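Local coordinates for lipolytic protein G-D-S-L family (Veillonella parvula DSM 2008, PDB 4RW0) that probably hydrolyses ester bonds of lipids or other acylated substrates, as a serine hydrolase of the SGNH superfamily, at residues A[75-78]-A[79-82]; A[119-122]-A[123-126]; A[56-59]-A[60-64]; A[91-94]-A[95-99]. One frame throughout, in Å; residues are numbered along the deposited sequence.

Contact 1: residues A[75-78]-A[79-82]; sequences GTND and ILQG
Ile-79 N donates to Gly-75 O at 2.9 Å, joining the short helix 76-80 to its N-cap residue; Leu-80 N donates to Thr-76 O at 2.8 Å. The next bond, from Gln-81 N to Asn-77 O, stretches to 3.1 Å and is less straight, and Gln-81 N adds a weak one to Asp-78 O. Glycines stand at both ends: Gly-75 as N-cap, and Gly-82, at a positive phi of 108°, closing the helix in a Schellman motif with its N bonded to Ile-79 O. Thr-76 and Leu-80 lie alongside each other, CG2 of the threonine 3.9 Å from CD1 of the leucine. Ile-79 lays CG1 3.5 Å from Gly-75 O because its first torsion (chi1 -65°) keeps that branch beside the backbone N. Gln-81 CG likewise comes to 3.4 Å from Asn-77 O. Asn-77 and Asp-78 direct their polar ends elsewhere, ND2 to Cys-46 O and OD1 to Val-48 N. The sequence Gly-Thr-Asn-Asp is the GxND block of SGNH hydrolases, whose asparagine commonly serves the oxyanion hole; Asn-77 probably does so here. Backbone bonds thus shape the short helix, while the amide and carboxylate tie it to the neighbouring loop and helix 48-59.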
# COMPACT_ATOMS: atom_id res chain seq x y z
N GLY A 75 -0.39 -8.17 0.45
CA GLY A 75 -0.78 -9.36 -0.29
C GLY A 75 0.28 -10.00 -1.09
O GLY A 75 0.24 -11.20 -1.36
N THR A 76 1.32 -9.23 -1.44
CA THR A 76 2.47 -9.83 -2.11
C THR A 76 3.01 -11.08 -1.48
O THR A 76 3.29 -12.08 -2.18
CB THR A 76 3.63 -8.79 -2.24
OG1 THR A 76 3.16 -7.74 -3.09
CG2 THR A 76 4.95 -9.40 -2.77
N ASN A 77 3.23 -11.06 -0.16
CA ASN A 77 3.77 -12.28 0.47
C ASN A 77 2.85 -13.49 0.37
O ASN A 77 3.31 -14.62 0.22
CB ASN A 77 4.19 -11.99 1.90
CG ASN A 77 5.44 -11.08 1.94
OD1 ASN A 77 6.45 -11.35 1.23
ND2 ASN A 77 5.38 -9.98 2.71
N ASP A 78 1.56 -13.22 0.40
CA ASP A 78 0.56 -14.29 0.27
C ASP A 78 0.61 -14.86 -1.14
O ASP A 78 0.64 -16.08 -1.29
CB ASP A 78 -0.83 -13.76 0.54
CG ASP A 78 -0.99 -13.26 2.00
OD1 ASP A 78 -0.66 -12.09 2.33
OD2 ASP A 78 -1.43 -14.08 2.81
N ILE A 79 0.69 -13.99 -2.15
CA ILE A 79 0.76 -14.43 -3.52
C ILE A 79 2.04 -15.20 -3.77
O ILE A 79 2.03 -16.29 -4.41
CB ILE A 79 0.55 -13.27 -4.45
CG1 ILE A 79 -0.85 -12.75 -4.26
CG2 ILE A 79 0.80 -13.65 -5.91
CD1 ILE A 79 -1.07 -11.40 -4.97
N LEU A 80 3.16 -14.72 -3.22
CA LEU A 80 4.39 -15.47 -3.38
C LEU A 80 4.32 -16.86 -2.72
O LEU A 80 5.00 -17.77 -3.12
CB LEU A 80 5.58 -14.75 -2.80
CG LEU A 80 5.99 -13.52 -3.60
CD1 LEU A 80 6.99 -12.74 -2.74
CD2 LEU A 80 6.61 -13.89 -4.94
N GLN A 81 3.55 -17.00 -1.68
CA GLN A 81 3.41 -18.28 -1.01
C GLN A 81 2.31 -19.15 -1.60
O GLN A 81 2.06 -20.19 -1.10
CB GLN A 81 3.17 -18.05 0.47
CG GLN A 81 4.48 -17.69 1.15
CD GLN A 81 4.30 -17.15 2.54
OE1 GLN A 81 3.18 -17.00 3.03
NE2 GLN A 81 5.42 -16.85 3.20
N GLY A 82 1.63 -18.71 -2.64
CA GLY A 82 0.73 -19.58 -3.32
C GLY A 82 -0.73 -19.30 -3.11
O GLY A 82 -1.52 -19.99 -3.72

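Contact 2: residues A[119-122]-A[123-126]; sequences GLDL and VVRE
Asp-121 OD2 is gripped by water 1 at 2.6 Å and by the hydroxyl of Tyr-146, and the same water links it to Arg-125 by accepting from NH1 at 3.1 Å. The pair sits in the first turns of helix 120-138, which connects strands 104-108 and 141-143 in a beta-alpha-beta unit. Asp-121 holds CG opposite its backbone N (chi1 -164°), which carries the carboxylate along the helix to Val-124 and Arg-125. OD2 meets the arginine's aliphatic part, CD at 3.4 Å, whereas the charged groups stay apart: OD2 to NE is 4.8 Å, and the two flat groups are turned 45° from each other. The arginine chain bends at chi3 (53°), and water 1 lies at the guanidinium edge, in its plane, bridging the two groups in place of a direct salt bridge. Leu-122 runs side by side with Arg-125 and brings CD2 to 3.4 Å from NH1. Asp-121 OD1, meanwhile, accepts from Ile-113 N, fixing the loop before the helix. In the backbone Leu-120 O receives only weak bonds from Val-123 N and Val-124 N; the regular pattern sets in with Arg-125 N donating to Asp-121 O at 3.0 Å. Glu-126, whose OE1 bonds to Ser-85 OG, passes its CG 3.3 Å from Leu-122 O.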
# COMPACT_ATOMS: atom_id res chain seq x y z
N GLY A 119 2.72 -15.73 -14.58
CA GLY A 119 2.16 -16.62 -13.55
C GLY A 119 1.63 -15.84 -12.33
O GLY A 119 0.51 -15.33 -12.34
N LEU A 120 2.48 -15.69 -11.32
CA LEU A 120 2.06 -14.98 -10.09
C LEU A 120 1.55 -13.56 -10.31
O LEU A 120 0.63 -13.11 -9.60
CB LEU A 120 3.19 -14.99 -9.08
CG LEU A 120 3.52 -16.37 -8.59
CD1 LEU A 120 4.60 -16.28 -7.57
CD2 LEU A 120 2.27 -17.05 -8.02
N ASP A 121 2.10 -12.84 -11.27
CA ASP A 121 1.63 -11.47 -11.45
C ASP A 121 0.20 -11.36 -11.87
O ASP A 121 -0.44 -10.29 -11.71
CB ASP A 121 2.47 -10.70 -12.48
CG ASP A 121 2.23 -9.19 -12.38
OD1 ASP A 121 2.48 -8.64 -11.25
OD2 ASP A 121 1.72 -8.60 -13.35
N LEU A 122 -0.30 -12.44 -12.50
CA LEU A 122 -1.72 -12.43 -12.88
C LEU A 122 -2.64 -12.45 -11.65
O LEU A 122 -3.72 -11.84 -11.66
CB LEU A 122 -2.07 -13.61 -13.81
CG LEU A 122 -1.19 -13.79 -15.06
CD1 LEU A 122 -1.63 -15.03 -15.85
CD2 LEU A 122 -1.29 -12.57 -15.95
N VAL A 123 -2.20 -13.08 -10.58
CA VAL A 123 -2.97 -13.08 -9.32
C VAL A 123 -3.04 -11.64 -8.76
O VAL A 123 -4.12 -11.11 -8.39
CB VAL A 123 -2.35 -14.00 -8.29
CG1 VAL A 123 -3.22 -14.05 -7.05
CG2 VAL A 123 -2.15 -15.41 -8.84
N VAL A 124 -1.89 -10.94 -8.82
CA VAL A 124 -1.80 -9.54 -8.37
C VAL A 124 -2.78 -8.68 -9.15
O VAL A 124 -3.54 -7.87 -8.62
CB VAL A 124 -0.34 -8.96 -8.55
CG1 VAL A 124 -0.30 -7.47 -8.31
CG2 VAL A 124 0.62 -9.59 -7.60
N ARG A 125 -2.79 -8.89 -10.46
CA ARG A 125 -3.68 -8.13 -11.29
C ARG A 125 -5.12 -8.38 -10.99
O ARG A 125 -5.90 -7.42 -11.03
CB ARG A 125 -3.39 -8.37 -12.79
CG ARG A 125 -2.06 -7.71 -13.19
CD ARG A 125 -1.49 -8.13 -14.51
NE ARG A 125 -2.48 -7.98 -15.54
CZ ARG A 125 -2.42 -8.59 -16.74
NH1 ARG A 125 -1.38 -9.37 -17.10
NH2 ARG A 125 -3.43 -8.40 -17.58
N GLU A 126 -5.48 -9.62 -10.73
CA GLU A 126 -6.88 -10.00 -10.38
C GLU A 126 -7.29 -9.36 -9.07
O GLU A 126 -8.36 -8.81 -8.97
CB GLU A 126 -7.03 -11.53 -10.22
CG GLU A 126 -6.97 -12.37 -11.50
CD GLU A 126 -6.76 -13.89 -11.29
OE1 GLU A 126 -6.90 -14.43 -10.16
OE2 GLU A 126 -6.43 -14.57 -12.29
O HOH W 1 1.37 -9.62 -15.74

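Contact 3: residues A[56-59]-A[60-64]; sequences ENWA and VTAVS
The C-terminal end of helix 48-59 unwinds here into a type I beta turn, Ala-59 to Ala-62, with Trp-58 and Ala-62 packed across the bend. Ala-62 CB lies over one face of the indole, offset toward the rim, 3.6 Å from Trp-58 CZ2 and 4.0 Å from the centroid of the Trp-58 six-membered ring, a CH-pi contact. The indole is swung there by a first torsion that sets CG opposite the backbone N (chi1 161°), and its ring also meets Tyr-41 edge-to-face. Trp-58 O is held twice by one residue: Thr-61 OG1 donates to it at 2.7 Å, and Thr-61 N at 2.9 Å from above the carbonyl plane. The turn itself is closed by Ala-62 N to Ala-59 O at 3.1 Å, and water 2 spans the carbonyls of Ala-59 and Ala-62 by donating to both. Replacing Trp-58 with a serine would probably strip the Ala-62 methyl of its aromatic cover and leave Tyr-41 without its ring partner. Near the surface, this is a helix end running through a beta turn into the loop before strand 69-73, a helix-to-strand connection of the alpha/beta fold.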
# COMPACT_ATOMS: atom_id res chain seq x y z
N GLU A 56 -5.55 -4.24 14.31
CA GLU A 56 -6.32 -4.45 15.58
C GLU A 56 -5.52 -3.96 16.73
O GLU A 56 -6.05 -3.32 17.64
CB GLU A 56 -6.62 -5.94 15.83
CG GLU A 56 -7.53 -6.63 14.81
CD GLU A 56 -7.55 -8.19 14.92
OE1 GLU A 56 -6.61 -8.75 15.55
OE2 GLU A 56 -8.45 -8.86 14.30
N ASN A 57 -4.20 -4.23 16.73
CA ASN A 57 -3.41 -3.83 17.94
C ASN A 57 -3.31 -2.33 18.04
O ASN A 57 -3.35 -1.74 19.12
CB ASN A 57 -1.99 -4.44 17.91
CG ASN A 57 -2.00 -5.97 17.94
OD1 ASN A 57 -2.96 -6.60 18.42
ND2 ASN A 57 -0.99 -6.58 17.35
N TRP A 58 -3.29 -1.66 16.90
CA TRP A 58 -3.36 -0.19 16.94
C TRP A 58 -4.76 0.29 17.30
O TRP A 58 -4.95 1.22 18.10
CB TRP A 58 -2.92 0.41 15.56
CG TRP A 58 -3.37 1.83 15.35
CD1 TRP A 58 -2.79 2.91 15.87
CD2 TRP A 58 -4.52 2.28 14.64
NE1 TRP A 58 -3.51 4.03 15.55
CE2 TRP A 58 -4.55 3.66 14.74
CE3 TRP A 58 -5.50 1.64 13.91
CZ2 TRP A 58 -5.56 4.42 14.22
CZ3 TRP A 58 -6.50 2.43 13.28
CH2 TRP A 58 -6.56 3.78 13.49
N ALA A 59 -5.78 -0.27 16.65
CA ALA A 59 -7.14 0.24 16.81
C ALA A 59 -7.63 0.27 18.25
O ALA A 59 -8.27 1.21 18.67
CB ALA A 59 -8.10 -0.60 15.96
N VAL A 60 -7.25 -0.73 19.02
CA VAL A 60 -7.65 -0.77 20.44
C VAL A 60 -7.05 0.29 21.28
O VAL A 60 -7.54 0.51 22.35
CB VAL A 60 -7.35 -2.12 21.13
CG1 VAL A 60 -8.26 -3.14 20.53
CG2 VAL A 60 -5.86 -2.52 21.09
N THR A 61 -5.99 0.98 20.78
CA THR A 61 -5.40 2.12 21.45
C THR A 61 -5.70 3.44 20.85
O THR A 61 -5.26 4.46 21.36
CB THR A 61 -3.85 2.08 21.41
OG1 THR A 61 -3.34 2.23 20.04
CG2 THR A 61 -3.38 0.77 21.86
N ALA A 62 -6.37 3.47 19.71
CA ALA A 62 -6.50 4.71 18.93
C ALA A 62 -7.47 5.72 19.49
O ALA A 62 -8.55 5.35 19.86
CB ALA A 62 -6.91 4.40 17.51
N VAL A 63 -7.08 6.97 19.56
CA VAL A 63 -8.00 8.05 19.92
C VAL A 63 -8.98 8.32 18.77
O VAL A 63 -8.70 8.01 17.60
CB VAL A 63 -7.26 9.32 20.25
CG1 VAL A 63 -6.25 9.07 21.36
CG2 VAL A 63 -6.54 9.87 19.01
N SER A 64 -10.14 8.88 19.09
CA SER A 64 -11.10 9.30 18.02
C SER A 64 -10.49 10.43 17.26
O SER A 64 -9.95 11.35 17.86
CB SER A 64 -12.39 9.92 18.59
OG SER A 64 -12.96 8.97 19.41
O HOH W 2 -9.40 2.75 20.63

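Contact 4: residues A[91-94]-A[95-99]; sequences TLVK and AIELA
Val-93 and Glu-97, one turn apart, cross obliquely, the valine CG1 meeting the glutamate carboxylate at 3.5 Å from OE2. The glutamate chain runs extended beyond CG, and its CG skims 3.2 Å from Val-93 O, so the aliphatic stem lies against the backbone before the carboxylate passes the methyl. The same two residues are joined by Glu-97 N to Val-93 O at 2.8 Å. Tyr-134 of helix 120-138 touches both side chains. Ile-96 is laid in the same manner against the preceding turn: with CG1 beside its backbone N (chi1 -67°), that carbon reaches 3.2 Å from Leu-92 O, and CD1 follows at 3.6 Å from the same oxygen, which also accepts from Ile-96 N. These residues belong to helix 85-100, which packs against the parallel sheet of the alpha/beta SGNH fold; Ile-96 reaches Leu-72 and Ile-107 on two of its strands. An alanine at Ile-96 is likely to open a gap between those strands and Tyr-134, since CG1, CG2 and CD1 would be gone. Ala-95 needs less room: its CB sits 3.3 Å from Leu-92 O, on the buried face of the helix, while Ala-95 N bonds to Thr-91 O. Thr-91 packs on helix 48-59, touching Val-48 and Ile-52, and its hydroxyl bonds back to Tyr-87 O. On the helix 48-59 side too, Leu-98 meets Ile-55, and its CB passes 3.5 Å from Lys-94 O, the acceptor of Leu-98 N.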
# COMPACT_ATOMS: atom_id res chain seq x y z
N THR A 91 -9.51 -11.17 2.29
CA THR A 91 -8.86 -10.82 3.55
C THR A 91 -8.59 -9.31 3.56
O THR A 91 -8.74 -8.67 4.61
CB THR A 91 -7.63 -11.65 3.71
OG1 THR A 91 -7.95 -13.03 3.45
CG2 THR A 91 -7.01 -11.45 5.01
N LEU A 92 -8.21 -8.72 2.41
CA LEU A 92 -8.07 -7.26 2.32
C LEU A 92 -9.35 -6.52 2.61
O LEU A 92 -9.39 -5.53 3.34
CB LEU A 92 -7.55 -6.88 0.94
CG LEU A 92 -6.03 -7.14 0.77
CD1 LEU A 92 -5.64 -6.96 -0.70
CD2 LEU A 92 -5.21 -6.15 1.64
N VAL A 93 -10.47 -7.01 2.08
CA VAL A 93 -11.76 -6.40 2.44
C VAL A 93 -12.04 -6.38 3.95
O VAL A 93 -12.48 -5.35 4.49
CB VAL A 93 -12.93 -7.12 1.69
CG1 VAL A 93 -14.23 -6.64 2.25
CG2 VAL A 93 -12.84 -6.87 0.20
N LYS A 94 -11.70 -7.46 4.64
CA LYS A 94 -11.80 -7.51 6.10
C LYS A 94 -10.95 -6.44 6.76
O LYS A 94 -11.40 -5.68 7.62
CB LYS A 94 -11.34 -8.87 6.57
CG LYS A 94 -12.49 -9.84 6.58
CD LYS A 94 -12.09 -11.33 6.54
CE LYS A 94 -11.20 -11.81 7.68
NZ LYS A 94 -10.97 -13.28 7.57
N ALA A 95 -9.75 -6.28 6.25
CA ALA A 95 -8.89 -5.20 6.74
C ALA A 95 -9.49 -3.84 6.51
O ALA A 95 -9.45 -2.98 7.42
CB ALA A 95 -7.52 -5.33 6.11
N ILE A 96 -10.09 -3.64 5.33
CA ILE A 96 -10.65 -2.37 4.97
C ILE A 96 -11.86 -2.04 5.83
O ILE A 96 -12.03 -0.90 6.29
CB ILE A 96 -11.04 -2.35 3.46
CG1 ILE A 96 -9.81 -2.43 2.54
CG2 ILE A 96 -11.89 -1.14 3.12
CD1 ILE A 96 -10.13 -2.86 1.11
N GLU A 97 -12.67 -3.05 6.10
CA GLU A 97 -13.89 -2.86 7.00
C GLU A 97 -13.48 -2.55 8.41
O GLU A 97 -14.01 -1.62 9.04
CB GLU A 97 -14.76 -4.11 6.97
CG GLU A 97 -15.36 -4.34 5.60
CD GLU A 97 -16.09 -5.70 5.45
OE1 GLU A 97 -15.89 -6.65 6.27
OE2 GLU A 97 -16.86 -5.80 4.46
N LEU A 98 -12.44 -3.24 8.89
CA LEU A 98 -11.92 -2.94 10.21
C LEU A 98 -11.35 -1.54 10.30
O LEU A 98 -11.75 -0.74 11.15
CB LEU A 98 -10.88 -3.99 10.61
CG LEU A 98 -10.13 -3.70 11.91
CD1 LEU A 98 -11.13 -3.65 13.09
CD2 LEU A 98 -8.99 -4.70 12.11
N ALA A 99 -10.43 -1.17 9.37
CA ALA A 99 -9.85 0.16 9.44
C ALA A 99 -10.89 1.26 9.31
O ALA A 99 -10.75 2.34 9.90
CB ALA A 99 -8.75 0.28 8.33

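How the contacts relate
Contacts 1, 2 and 4 are partly buried; contact 3 lies at the surface. Contacts 1 and 2 touch: Ile-79 CD1 packs 3.6 Å from Val-124 CG2, and helix 76-80 leans on the start of helix 120-138. Contacts 3 and 4 also meet, through Glu-56 CG and Leu-98 CD2 at 3.6 Å, whereas contacts 2 and 3 lie on opposite sides of the chain's centre, centres about 33 Å apart. One face of contact 4 packs aliphatic side chains on the sheet while Lys-94 and Glu-97 are exposed; contact 3 relies on an aromatic face, a hydroxyl and a water. Contact 1 carries a family sequence block with its polar ends bonded to neighbouring segments, while contact 2 joins its charges through water.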